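Local coordinates for protein racemase (Pseudovibrio sp. JE062, PDB 3MKC) that is of unknown function but belongs to the enolase superfamily, pairing an enolase-type N-terminal domain with a TIM-barrel-like C-terminal domain, at residues V180-D185 / D211-F216; K189-Y194 / A223-S228; L144-P149 / K159-L164; S247-L252 / G279-L284. All coordinates share one frame; numbering follows the deposited sequence.

Interaction 1 (V180-D185 / D211-F216); sequences VPIKAD and DYLYRF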
loop_
_atom_site.group_PDB
_atom_site.type_symbol
_atom_site.label_atom_id
_atom_site.label_comp_id
_atom_site.label_asym_id
_atom_site.label_seq_id
_atom_site.Cartn_x
_atom_site.Cartn_y
_atom_site.Cartn_z
ATOM N N VAL A 180 -0.878 1.890 -18.455
ATOM C CA VAL A 180 -0.741 1.512 -19.851
ATOM C C VAL A 180 -1.065 0.024 -19.824
ATOM O O VAL A 180 -0.325 -0.765 -19.234
ATOM C CB VAL A 180 0.706 1.703 -20.369
ATOM C CG1 VAL A 180 0.812 1.225 -21.812
ATOM C CG2 VAL A 180 1.105 3.166 -20.287
ATOM N N PRO A 181 -2.189 -0.384 -20.434
ATOM C CA PRO A 181 -2.578 -1.797 -20.454
ATOM C C PRO A 181 -1.427 -2.745 -20.801
ATOM O O PRO A 181 -0.740 -2.565 -21.802
ATOM C CB PRO A 181 -3.694 -1.823 -21.492
ATOM C CG PRO A 181 -4.358 -0.501 -21.268
ATOM C CD PRO A 181 -3.163 0.434 -21.177
ATOM N N ILE A 182 -1.238 -3.759 -19.966
ATOM C CA ILE A 182 -0.173 -4.744 -20.145
ATOM C C ILE A 182 -0.061 -5.341 -21.545
ATOM O O ILE A 182 0.944 -5.148 -22.238
ATOM C CB ILE A 182 -0.345 -5.905 -19.157
ATOM C CG1 ILE A 182 -0.385 -5.363 -17.730
ATOM C CG2 ILE A 182 0.786 -6.905 -19.327
ATOM C CD1 ILE A 182 -0.498 -6.435 -16.663
ATOM N N LYS A 183 -1.085 -6.077 -21.958
ATOM C CA LYS A 183 -1.075 -6.716 -23.265
ATOM C C LYS A 183 -1.347 -5.764 -24.425
ATOM O O LYS A 183 -1.842 -6.175 -25.476
ATOM C CB LYS A 183 -2.079 -7.866 -23.285
ATOM C CG LYS A 183 -1.778 -8.964 -22.276
ATOM C CD LYS A 183 -2.795 -10.093 -22.390
ATOM C CE LYS A 183 -2.495 -11.240 -21.436
ATOM N NZ LYS A 183 -3.543 -12.302 -21.538
ATOM N N ALA A 184 -1.031 -4.488 -24.238
ATOM C CA ALA A 184 -1.219 -3.509 -25.301
ATOM C C ALA A 184 0.076 -3.532 -26.105
ATOM O O ALA A 184 1.160 -3.459 -25.532
ATOM C CB ALA A 184 -1.457 -2.122 -24.711
ATOM N N ASP A 185 -0.029 -3.653 -27.424
ATOM C CA ASP A 185 1.163 -3.699 -28.265
ATOM C C ASP A 185 1.608 -2.326 -28.753
ATOM O O ASP A 185 2.400 -2.229 -29.693
ATOM C CB ASP A 185 0.921 -4.588 -29.484
ATOM C CG ASP A 185 -0.235 -4.102 -30.333
ATOM O OD1 ASP A 185 -0.432 -2.868 -30.426
ATOM O OD2 ASP A 185 -0.940 -4.954 -30.915
ATOM N N ASP A 211 1.440 4.454 -14.502
ATOM C CA ASP A 211 1.929 3.117 -14.185
ATOM C C ASP A 211 2.143 2.424 -15.522
ATOM O O ASP A 211 1.182 2.131 -16.236
ATOM C CB ASP A 211 0.881 2.362 -13.353
ATOM C CG ASP A 211 1.278 0.918 -13.058
ATOM O OD1 ASP A 211 2.369 0.483 -13.476
ATOM O OD2 ASP A 211 0.486 0.215 -12.396
ATOM N N TYR A 212 3.401 2.176 -15.866
ATOM C CA TYR A 212 3.722 1.539 -17.136
ATOM C C TYR A 212 3.657 0.012 -17.069
ATOM O O TYR A 212 3.875 -0.674 -18.067
ATOM C CB TYR A 212 5.094 2.030 -17.613
ATOM C CG TYR A 212 5.116 3.518 -17.905
ATOM C CD1 TYR A 212 4.812 4.008 -19.174
ATOM C CD2 TYR A 212 5.403 4.437 -16.902
ATOM C CE1 TYR A 212 4.795 5.384 -19.437
ATOM C CE2 TYR A 212 5.387 5.803 -17.147
ATOM C CZ TYR A 212 5.082 6.274 -18.416
ATOM O OH TYR A 212 5.069 7.634 -18.657
ATOM N N LEU A 213 3.334 -0.504 -15.887
ATOM C CA LEU A 213 3.196 -1.938 -15.663
ATOM C C LEU A 213 4.322 -2.833 -16.167
ATOM O O LEU A 213 4.074 -3.900 -16.736
ATOM C CB LEU A 213 1.857 -2.425 -16.237
ATOM C CG LEU A 213 0.635 -1.977 -15.435
ATOM C CD1 LEU A 213 -0.637 -2.133 -16.271
ATOM C CD2 LEU A 213 0.553 -2.792 -14.151
ATOM N N TYR A 214 5.559 -2.386 -15.969
ATOM C CA TYR A 214 6.726 -3.175 -16.332
ATOM C C TYR A 214 6.784 -3.632 -17.786
ATOM O O TYR A 214 7.208 -4.749 -18.069
ATOM C CB TYR A 214 6.788 -4.392 -15.408
ATOM C CG TYR A 214 6.724 -4.027 -13.940
ATOM C CD1 TYR A 214 7.809 -3.427 -13.308
ATOM C CD2 TYR A 214 5.560 -4.239 -13.190
ATOM C CE1 TYR A 214 7.746 -3.046 -11.979
ATOM C CE2 TYR A 214 5.485 -3.857 -11.852
ATOM C CZ TYR A 214 6.588 -3.258 -11.255
ATOM O OH TYR A 214 6.532 -2.853 -9.945
ATOM N N ARG A 215 6.385 -2.771 -18.714
ATOM C CA ARG A 215 6.412 -3.163 -20.117
ATOM C C ARG A 215 7.771 -2.938 -20.781
ATOM O O ARG A 215 7.973 -3.359 -21.913
ATOM C CB ARG A 215 5.326 -2.412 -20.902
ATOM C CG ARG A 215 5.550 -0.922 -21.002
ATOM C CD ARG A 215 4.344 -0.185 -21.603
ATOM N NE ARG A 215 4.072 -0.514 -23.004
ATOM C CZ ARG A 215 3.203 -1.439 -23.408
ATOM N NH1 ARG A 215 2.513 -2.144 -22.520
ATOM N NH2 ARG A 215 3.004 -1.648 -24.704
ATOM N N PHE A 216 8.700 -2.292 -20.078
ATOM C CA PHE A 216 10.029 -2.009 -20.640
ATOM C C PHE A 216 11.193 -2.734 -19.958
ATOM O O PHE A 216 11.083 -3.162 -18.815
ATOM C CB PHE A 216 10.299 -0.506 -20.588
ATOM C CG PHE A 216 9.313 0.316 -21.361
ATOM C CD1 PHE A 216 9.193 0.169 -22.739
ATOM C CD2 PHE A 216 8.520 1.258 -20.716
ATOM C CE1 PHE A 216 8.293 0.956 -23.469
ATOM C CE2 PHE A 216 7.622 2.045 -21.429
ATOM C CZ PHE A 216 7.509 1.893 -22.814
HETATM O O HOH W 1 2.072 -1.710 -19.896
#

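Interaction 2 (K189-Y194 / A223-S228); sequences KEVAYY and ARLLNS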
loop_
_atom_site.group_PDB
_atom_site.type_symbol
_atom_site.label_atom_id
_atom_site.label_comp_id
_atom_site.label_asym_id
_atom_site.label_seq_id
_atom_site.Cartn_x
_atom_site.Cartn_y
_atom_site.Cartn_z
ATOM N N LYS A 189 5.993 5.412 -29.106
ATOM C CA LYS A 189 5.418 6.644 -29.625
ATOM C C LYS A 189 3.909 6.679 -29.396
ATOM O O LYS A 189 3.338 7.734 -29.124
ATOM C CB LYS A 189 5.736 6.811 -31.115
ATOM C CG LYS A 189 6.764 7.904 -31.371
ATOM C CD LYS A 189 6.254 9.223 -30.784
ATOM C CE LYS A 189 7.360 10.243 -30.541
ATOM N NZ LYS A 189 6.801 11.437 -29.830
ATOM N N GLU A 190 3.272 5.517 -29.489
ATOM C CA GLU A 190 1.837 5.428 -29.282
ATOM C C GLU A 190 1.516 5.670 -27.811
ATOM O O GLU A 190 0.496 6.277 -27.480
ATOM C CB GLU A 190 1.320 4.051 -29.713
ATOM C CG GLU A 190 1.436 3.785 -31.209
ATOM C CD GLU A 190 0.947 2.401 -31.591
ATOM O OE1 GLU A 190 1.526 1.405 -31.109
ATOM O OE2 GLU A 190 -0.021 2.309 -32.367
ATOM N N VAL A 191 2.388 5.184 -26.931
ATOM C CA VAL A 191 2.198 5.374 -25.500
ATOM C C VAL A 191 2.277 6.865 -25.200
ATOM O O VAL A 191 1.511 7.381 -24.386
ATOM C CB VAL A 191 3.279 4.627 -24.679
ATOM C CG1 VAL A 191 3.153 4.980 -23.195
ATOM C CG2 VAL A 191 3.119 3.128 -24.872
ATOM N N ALA A 192 3.200 7.554 -25.866
ATOM C CA ALA A 192 3.349 8.987 -25.664
ATOM C C ALA A 192 2.060 9.681 -26.099
ATOM O O ALA A 192 1.568 10.586 -25.427
ATOM C CB ALA A 192 4.520 9.509 -26.466
ATOM N N TYR A 193 1.527 9.243 -27.235
ATOM C CA TYR A 193 0.292 9.793 -27.783
ATOM C C TYR A 193 -0.819 9.599 -26.762
ATOM O O TYR A 193 -1.560 10.527 -26.431
ATOM C CB TYR A 193 -0.071 9.064 -29.083
ATOM C CG TYR A 193 -1.484 9.334 -29.546
ATOM C CD1 TYR A 193 -1.840 10.575 -30.070
ATOM C CD2 TYR A 193 -2.474 8.362 -29.415
ATOM C CE1 TYR A 193 -3.152 10.845 -30.451
ATOM C CE2 TYR A 193 -3.794 8.623 -29.791
ATOM C CZ TYR A 193 -4.120 9.865 -30.306
ATOM O OH TYR A 193 -5.419 10.137 -30.668
ATOM N N TYR A 194 -0.908 8.372 -26.266
ATOM C CA TYR A 194 -1.894 7.968 -25.274
ATOM C C TYR A 194 -1.910 8.894 -24.061
ATOM O O TYR A 194 -2.948 9.444 -23.690
ATOM C CB TYR A 194 -1.568 6.538 -24.841
ATOM C CG TYR A 194 -2.392 5.968 -23.716
ATOM C CD1 TYR A 194 -3.757 5.755 -23.859
ATOM C CD2 TYR A 194 -1.786 5.574 -22.522
ATOM C CE1 TYR A 194 -4.501 5.153 -22.845
ATOM C CE2 TYR A 194 -2.517 4.974 -21.508
ATOM C CZ TYR A 194 -3.870 4.765 -21.674
ATOM O OH TYR A 194 -4.588 4.156 -20.674
ATOM N N ALA A 223 13.943 6.334 -21.340
ATOM C CA ALA A 223 14.370 7.728 -21.203
ATOM C C ALA A 223 13.867 8.554 -22.382
ATOM O O ALA A 223 13.412 9.684 -22.199
ATOM C CB ALA A 223 15.892 7.813 -21.111
ATOM N N ARG A 224 13.943 7.997 -23.589
ATOM C CA ARG A 224 13.463 8.719 -24.771
ATOM C C ARG A 224 11.987 9.034 -24.618
ATOM O O ARG A 224 11.547 10.155 -24.867
ATOM C CB ARG A 224 13.664 7.899 -26.047
ATOM C CG ARG A 224 14.973 8.167 -26.739
ATOM C CD ARG A 224 15.014 7.550 -28.131
ATOM N NE ARG A 224 16.285 7.841 -28.788
ATOM C CZ ARG A 224 16.643 7.356 -29.972
ATOM N NH1 ARG A 224 15.820 6.552 -30.635
ATOM N NH2 ARG A 224 17.828 7.669 -30.484
ATOM N N LEU A 225 11.220 8.032 -24.208
ATOM C CA LEU A 225 9.789 8.216 -24.022
ATOM C C LEU A 225 9.502 9.276 -22.966
ATOM O O LEU A 225 8.760 10.221 -23.216
ATOM C CB LEU A 225 9.135 6.894 -23.617
ATOM C CG LEU A 225 7.692 6.944 -23.106
ATOM C CD1 LEU A 225 6.778 7.557 -24.159
ATOM C CD2 LEU A 225 7.239 5.541 -22.752
ATOM N N LEU A 226 10.096 9.128 -21.786
ATOM C CA LEU A 226 9.853 10.093 -20.722
ATOM C C LEU A 226 10.326 11.495 -21.081
ATOM O O LEU A 226 9.689 12.484 -20.720
ATOM C CB LEU A 226 10.509 9.624 -19.420
ATOM C CG LEU A 226 9.959 8.307 -18.858
ATOM C CD1 LEU A 226 10.623 8.025 -17.515
ATOM C CD2 LEU A 226 8.438 8.397 -18.682
ATOM N N ASN A 227 11.435 11.594 -21.803
ATOM C CA ASN A 227 11.926 12.905 -22.184
ATOM C C ASN A 227 11.000 13.602 -23.175
ATOM O O ASN A 227 10.868 14.822 -23.145
ATOM C CB ASN A 227 13.343 12.808 -22.762
ATOM C CG ASN A 227 14.387 12.588 -21.687
ATOM O OD1 ASN A 227 14.195 12.989 -20.541
ATOM N ND2 ASN A 227 15.505 11.966 -22.052
ATOM N N SER A 228 10.334 12.833 -24.027
ATOM C CA SER A 228 9.443 13.426 -25.028
ATOM C C SER A 228 8.102 13.908 -24.477
ATOM O O SER A 228 7.377 14.637 -25.157
ATOM C CB SER A 228 9.193 12.432 -26.167
ATOM O OG SER A 228 8.340 11.380 -25.753
#

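Interaction 3 (L144-P149 / K159-L164); sequences LYPAIP and KGYAPL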
loop_
_atom_site.group_PDB
_atom_site.type_symbol
_atom_site.label_atom_id
_atom_site.label_comp_id
_atom_site.label_asym_id
_atom_site.label_seq_id
_atom_site.Cartn_x
_atom_site.Cartn_y
_atom_site.Cartn_z
ATOM N N LEU A 144 -6.906 4.848 -11.267
ATOM C CA LEU A 144 -8.028 4.563 -12.157
ATOM C C LEU A 144 -7.716 3.568 -13.262
ATOM O O LEU A 144 -6.596 3.517 -13.772
ATOM C CB LEU A 144 -8.499 5.861 -12.817
ATOM C CG LEU A 144 -8.729 7.052 -11.893
ATOM C CD1 LEU A 144 -9.010 8.298 -12.718
ATOM C CD2 LEU A 144 -9.876 6.738 -10.952
ATOM N N TYR A 145 -8.726 2.788 -13.637
ATOM C CA TYR A 145 -8.594 1.819 -14.719
ATOM C C TYR A 145 -9.984 1.371 -15.167
ATOM O O TYR A 145 -10.728 0.755 -14.403
ATOM C CB TYR A 145 -7.783 0.601 -14.280
ATOM C CG TYR A 145 -7.269 -0.213 -15.451
ATOM C CD1 TYR A 145 -6.160 0.208 -16.185
ATOM C CD2 TYR A 145 -7.893 -1.402 -15.829
ATOM C CE1 TYR A 145 -5.683 -0.535 -17.263
ATOM C CE2 TYR A 145 -7.426 -2.155 -16.907
ATOM C CZ TYR A 145 -6.319 -1.719 -17.619
ATOM O OH TYR A 145 -5.840 -2.471 -18.674
ATOM N N PRO A 146 -10.355 1.683 -16.417
ATOM C CA PRO A 146 -11.670 1.298 -16.933
ATOM C C PRO A 146 -11.776 -0.194 -17.225
ATOM O O PRO A 146 -10.781 -0.922 -17.197
ATOM C CB PRO A 146 -11.795 2.136 -18.196
ATOM C CG PRO A 146 -10.380 2.156 -18.706
ATOM C CD PRO A 146 -9.594 2.434 -17.434
ATOM N N ALA A 147 -12.998 -0.642 -17.493
ATOM C CA ALA A 147 -13.241 -2.039 -17.819
ATOM C C ALA A 147 -13.014 -2.146 -19.321
ATOM O O ALA A 147 -13.953 -2.011 -20.106
ATOM C CB ALA A 147 -14.670 -2.413 -17.476
ATOM N N ILE A 148 -11.764 -2.370 -19.717
ATOM C CA ILE A 148 -11.430 -2.473 -21.135
ATOM C C ILE A 148 -10.634 -3.732 -21.504
ATOM O O ILE A 148 -9.801 -4.201 -20.733
ATOM C CB ILE A 148 -10.613 -1.237 -21.614
ATOM C CG1 ILE A 148 -9.418 -1.012 -20.675
ATOM C CG2 ILE A 148 -11.498 0.003 -21.662
ATOM C CD1 ILE A 148 -8.426 0.019 -21.167
ATOM N N PRO A 149 -10.910 -4.309 -22.680
ATOM C CA PRO A 149 -10.202 -5.505 -23.124
ATOM C C PRO A 149 -9.720 -5.319 -24.558
ATOM O O PRO A 149 -10.444 -5.632 -25.509
ATOM C CB PRO A 149 -11.275 -6.575 -23.012
ATOM C CG PRO A 149 -12.575 -5.811 -23.405
ATOM C CD PRO A 149 -12.279 -4.317 -23.225
ATOM N N LYS A 159 -11.237 6.138 -24.541
ATOM C CA LYS A 159 -12.664 6.311 -24.307
ATOM C C LYS A 159 -13.026 5.799 -22.921
ATOM O O LYS A 159 -13.789 6.437 -22.196
ATOM C CB LYS A 159 -13.467 5.565 -25.373
ATOM N N GLY A 160 -12.464 4.650 -22.554
ATOM C CA GLY A 160 -12.742 4.073 -21.249
ATOM C C GLY A 160 -12.283 4.924 -20.077
ATOM O O GLY A 160 -12.943 4.978 -19.034
ATOM N N TYR A 161 -11.145 5.588 -20.231
ATOM C CA TYR A 161 -10.623 6.427 -19.162
ATOM C C TYR A 161 -11.358 7.760 -19.036
ATOM O O TYR A 161 -11.576 8.254 -17.930
ATOM C CB TYR A 161 -9.128 6.687 -19.385
ATOM C CG TYR A 161 -8.226 5.809 -18.549
ATOM C CD1 TYR A 161 -8.096 6.020 -17.174
ATOM C CD2 TYR A 161 -7.525 4.751 -19.122
ATOM C CE1 TYR A 161 -7.289 5.193 -16.389
ATOM C CE2 TYR A 161 -6.717 3.919 -18.349
ATOM C CZ TYR A 161 -6.606 4.146 -16.984
ATOM O OH TYR A 161 -5.823 3.313 -16.215
ATOM N N ALA A 162 -11.746 8.328 -20.173
ATOM C CA ALA A 162 -12.427 9.622 -20.206
ATOM C C ALA A 162 -13.451 9.879 -19.100
ATOM O O ALA A 162 -13.324 10.847 -18.349
ATOM C CB ALA A 162 -13.069 9.836 -21.583
ATOM N N PRO A 163 -14.480 9.025 -18.981
ATOM C CA PRO A 163 -15.480 9.248 -17.935
ATOM C C PRO A 163 -14.928 9.168 -16.515
ATOM O O PRO A 163 -15.433 9.835 -15.609
ATOM C CB PRO A 163 -16.533 8.178 -18.228
ATOM C CG PRO A 163 -15.732 7.076 -18.822
ATOM C CD PRO A 163 -14.800 7.813 -19.755
ATOM N N LEU A 164 -13.897 8.350 -16.320
ATOM C CA LEU A 164 -13.288 8.224 -15.000
ATOM C C LEU A 164 -12.553 9.514 -14.675
ATOM O O LEU A 164 -12.628 10.019 -13.556
ATOM C CB LEU A 164 -12.313 7.043 -14.961
ATOM C CG LEU A 164 -12.934 5.647 -15.067
ATOM C CD1 LEU A 164 -11.848 4.584 -15.064
ATOM C CD2 LEU A 164 -13.886 5.431 -13.906
#

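Interaction 4 (S247-L252 / G279-L284); sequences SGHAKL and GKVHLL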
loop_
_atom_site.group_PDB
_atom_site.type_symbol
_atom_site.label_atom_id
_atom_site.label_comp_id
_atom_site.label_asym_id
_atom_site.label_seq_id
_atom_site.Cartn_x
_atom_site.Cartn_y
_atom_site.Cartn_z
ATOM N N SER A 247 19.896 -0.709 -11.083
ATOM C CA SER A 247 20.855 0.122 -11.798
ATOM C C SER A 247 20.192 0.793 -13.000
ATOM O O SER A 247 20.565 1.892 -13.379
ATOM C CB SER A 247 22.070 -0.707 -12.245
ATOM O OG SER A 247 21.681 -1.878 -12.941
ATOM N N GLY A 248 19.202 0.125 -13.587
ATOM C CA GLY A 248 18.512 0.696 -14.728
ATOM C C GLY A 248 17.696 1.906 -14.310
ATOM O O GLY A 248 17.627 2.901 -15.025
ATOM N N HIS A 249 17.067 1.829 -13.143
ATOM C CA HIS A 249 16.294 2.963 -12.675
ATOM C C HIS A 249 17.221 4.167 -12.448
ATOM O O HIS A 249 16.859 5.305 -12.738
ATOM C CB HIS A 249 15.548 2.604 -11.387
ATOM C CG HIS A 249 14.379 1.697 -11.602
ATOM N ND1 HIS A 249 14.515 0.369 -11.951
ATOM C CD2 HIS A 249 13.047 1.929 -11.524
ATOM C CE1 HIS A 249 13.320 -0.178 -12.080
ATOM N NE2 HIS A 249 12.411 0.748 -11.827
ATOM N N ALA A 250 18.425 3.917 -11.942
ATOM C CA ALA A 250 19.359 5.014 -11.702
ATOM C C ALA A 250 19.643 5.735 -13.023
ATOM O O ALA A 250 19.789 6.960 -13.054
ATOM C CB ALA A 250 20.668 4.482 -11.095
ATOM N N LYS A 251 19.717 4.967 -14.108
ATOM C CA LYS A 251 19.965 5.539 -15.427
ATOM C C LYS A 251 18.843 6.493 -15.791
ATOM O O LYS A 251 19.090 7.602 -16.271
ATOM C CB LYS A 251 20.061 4.439 -16.484
ATOM C CG LYS A 251 21.360 3.656 -16.470
ATOM C CD LYS A 251 22.521 4.521 -16.925
ATOM C CE LYS A 251 23.743 3.685 -17.266
ATOM N NZ LYS A 251 24.327 3.030 -16.064
ATOM N N LEU A 252 17.604 6.059 -15.572
ATOM C CA LEU A 252 16.450 6.902 -15.876
ATOM C C LEU A 252 16.525 8.179 -15.062
ATOM O O LEU A 252 16.224 9.263 -15.558
ATOM C CB LEU A 252 15.141 6.177 -15.555
ATOM C CG LEU A 252 14.768 4.985 -16.432
ATOM C CD1 LEU A 252 13.414 4.433 -15.993
ATOM C CD2 LEU A 252 14.712 5.424 -17.892
ATOM N N GLY A 279 19.195 2.544 -6.694
ATOM C CA GLY A 279 18.189 2.881 -7.682
ATOM C C GLY A 279 18.075 4.381 -7.865
ATOM O O GLY A 279 17.648 4.846 -8.917
ATOM N N LYS A 280 18.456 5.139 -6.839
ATOM C CA LYS A 280 18.396 6.596 -6.904
ATOM C C LYS A 280 16.978 7.099 -7.170
ATOM O O LYS A 280 16.791 8.248 -7.596
ATOM C CB LYS A 280 19.314 7.104 -8.020
ATOM C CG LYS A 280 20.783 6.809 -7.812
ATOM C CD LYS A 280 21.603 7.450 -8.928
ATOM C CE LYS A 280 23.096 7.437 -8.622
ATOM N NZ LYS A 280 23.848 8.336 -9.566
ATOM N N VAL A 281 15.979 6.253 -6.920
ATOM C CA VAL A 281 14.595 6.645 -7.181
ATOM C C VAL A 281 14.091 7.826 -6.352
ATOM O O VAL A 281 14.588 8.087 -5.259
ATOM C CB VAL A 281 13.625 5.432 -7.021
ATOM C CG1 VAL A 281 14.005 4.355 -8.016
ATOM C CG2 VAL A 281 13.663 4.889 -5.604
ATOM N N HIS A 282 13.121 8.554 -6.901
ATOM C CA HIS A 282 12.548 9.716 -6.220
ATOM C C HIS A 282 11.449 9.322 -5.267
ATOM O O HIS A 282 11.107 10.080 -4.371
ATOM C CB HIS A 282 11.874 10.692 -7.196
ATOM C CG HIS A 282 12.768 11.241 -8.257
ATOM N ND1 HIS A 282 13.172 10.503 -9.348
ATOM C CD2 HIS A 282 13.260 12.490 -8.445
ATOM C CE1 HIS A 282 13.869 11.273 -10.164
ATOM N NE2 HIS A 282 13.935 12.484 -9.640
ATOM N N LEU A 283 10.880 8.146 -5.481
ATOM C CA LEU A 283 9.744 7.733 -4.677
ATOM C C LEU A 283 9.678 6.222 -4.494
ATOM O O LEU A 283 9.918 5.467 -5.434
ATOM C CB LEU A 283 8.483 8.251 -5.381
ATOM C CG LEU A 283 7.105 8.231 -4.726
ATOM C CD1 LEU A 283 6.254 9.354 -5.330
ATOM C CD2 LEU A 283 6.454 6.874 -4.926
ATOM N N LEU A 284 9.346 5.800 -3.277
ATOM C CA LEU A 284 9.229 4.386 -2.933
ATOM C C LEU A 284 7.761 4.007 -2.778
ATOM O O LEU A 284 6.975 4.764 -2.212
ATOM C CB LEU A 284 9.949 4.102 -1.619
ATOM C CG LEU A 284 11.460 4.349 -1.623
ATOM C CD1 LEU A 284 11.970 4.246 -0.197
ATOM C CD2 LEU A 284 12.160 3.326 -2.522
#

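Interaction 1 (V180-D185 / D211-F216)
Polar contacts set the frame, and R215 makes most of them by reaching into the P181 to A184 turn. R215 NH2 meets A184 O at 2.7 Å in an almost straight bond, with the oxygen in the guanidinium plane although the nitrogen stands above the carbonyl plane. R215 NH1 gives a weak bond of 3.4 Å to I182 O. A water completes the grip, donating to V180 O and Y212 O and accepting from R215 NH1 at 2.7 Å. V180 N bonds to D211 O (3.0 Å), while D211 OD1 takes L213 N in an Asx turn that shapes the second loop.

Packing contacts make up the remainder. V180 CG1 lies over one face of the guanidinium, toward its rim, and I182 and L213 cross at about a right angle (I182 CG1 to L213 CD1 3.6 Å). R215 arrives with CG between its backbone N and carbonyl carbon (chi1 66°) and a bend at chi3 (-66°), and this CG sits over the F216 ring.

Two loops leaving neighbouring parallel strands, 175-179 and 207-211, are thus tied at the C-terminal strand ends of the barrel, the side where enolase-superfamily enzymes generally carry their active sites.

Interaction 2 (K189-Y194 / A223-S228)
Flat groups stand beside the meeting of L225 with V191 and A192 rather than within it. The F216 ring brings CZ to L225 CD2 at 3.7 Å. The Y194 ring is turned toward W186, their planes at about 60°. What joins the two helices directly is therefore aliphatic.

L225 does most of the work, splitting its two methyls between two neighbours on helix 188-202. L225 CD1 rests against A192 CB at 3.8 Å, and its CD2 lies 4.1 Å from V191 CG1, the two branched side chains crossing at about a right angle. The leucine carries CG anti to its backbone N (chi1 168°), which swings both methyls from a bond not aimed at the partner helix into the space between the helices. A192, with nothing beyond CB, permits the closest backbone approach, 6.7 Å between its CA and that of L225.

On its more exposed side the contact thins. S228 turns its hydroxyl back to its own helix and donates to L225 O at 2.8 Å, the donor somewhat tilted from the carbonyl plane. K189 NZ stops 4.4 Å short of S228 OG, near but unbonded.

The short helical segments run roughly side by side, their axes 9.9 Å apart and inclined by 28° in the same N-to-C sense. Such near-parallel packing of successive helices, each following its own strand, is characteristic of the outer helical layer of a TIM-like beta/alpha barrel.

Interaction 3 (L144-P149 / K159-L164)
The hydroxyl of Y161 is gripped by two backbone groups: it donates to L144 O at 2.6 Å and accepts from the backbone N of C179 in the adjoining strand 175-179. The donor is tilted by 31° from the carbonyl plane of L144. Beside this bond Y145 presents the edge of its ring, CD1 lying 3.1 Å from Y161 OH, so the buried oxygen is hemmed in by carbon as well as by its polar partners.

The tyrosine ring serves as a platform too. P146 sets CD over the middle of one face of Y161, 3.4 Å from the centroid and close to the ring normal, a CH-pi contact in which the proline crosses the tyrosine at about a right angle. With its hydroxyl bonded and a face occupied, the ring has little freedom to shift.

P146 is held at its other end by the helix backbone, CB resting 3.2 Å from G160 O. G160, bare of any side chain, lets the loop come close: its CA is 5.2 Å from that of P146, and I148 CG2 reaches the same CA. One turn on, L164, its CG anti to the carbonyl carbon (chi1 -68°), extends CD1 to P146 N at 3.5 Å, while L144 slides past it in the opposite direction, CD1 to L164 CB at 4.2 Å. The helix is kinked here, at P163 and L164.

A loop leaving strand 137-143 is thus folded against the very helix it leads into, the local closure of a beta/alpha unit in a TIM-like barrel.

Interaction 4 (S247-L252 / G279-L284)
A250 and G279 form the tight part of a beta/alpha-barrel contact, in which helix 246-255 packs against the turn leading from helix 268-277 into strand 283-284. The CA atoms of A250 and G279 are 4.7 Å apart, and what G279 presents to the helix is its carbonyl. G279 O faces the helix, 3.3 Å from A250 CA in a CA-H...O contact; A250 N is equally near, but its angle is too poor for a hydrogen bond. The same oxygen also lies near H249 CB and A250 CB, so one backbone atom contacts two successive helical residues.

Packing is looser on the inner side, where H249 CB and V281 CG1 touch at 4.1 Å. The imidazole has its polar partner on its own chain: H249 ND1 is bonded to D245 O, one turn earlier, and the ring meets W275 edge to face. V281 touches W275 as well, so this tryptophan of helix 268-277 contacts both residues.

The outer side is the exposed one, and K280 occupies it. This residue is the first to leave helical geometry after the helix, with a positive phi of 59° that turns the chain toward the strand. Beyond CG its side chain is extended (chi2 -176°) and runs across A250, the aliphatic part covering the alanine methyl while the ammonium group goes on to a salt bridge with E254 OE2 on the same helix 246-255. At the point of crossing, K280 CD lies 3.8 Å from A250 CB.

Overall arrangement
Followed from the N terminus, interaction 3 comes first and closes the shortest loop, joining the exit of strand 137-143 to helix 154-170. Interactions 1 and 2 then cross, their segments alternating along the chain: interaction 1 ties the loops after strands 175-179 and 207-211, and interaction 2 ties the helices that follow them. Interaction 4 closes later, in series, linking helix 246-255 to the approach to strand 283-284. P181 CG touches Y145 OH between interactions 1 and 3, and A223 N meets L252 CD2 between 2 and 4. Interactions 3 and 4 stay about 15 Å apart at their nearest atoms, marking separate parts of the barrel wall.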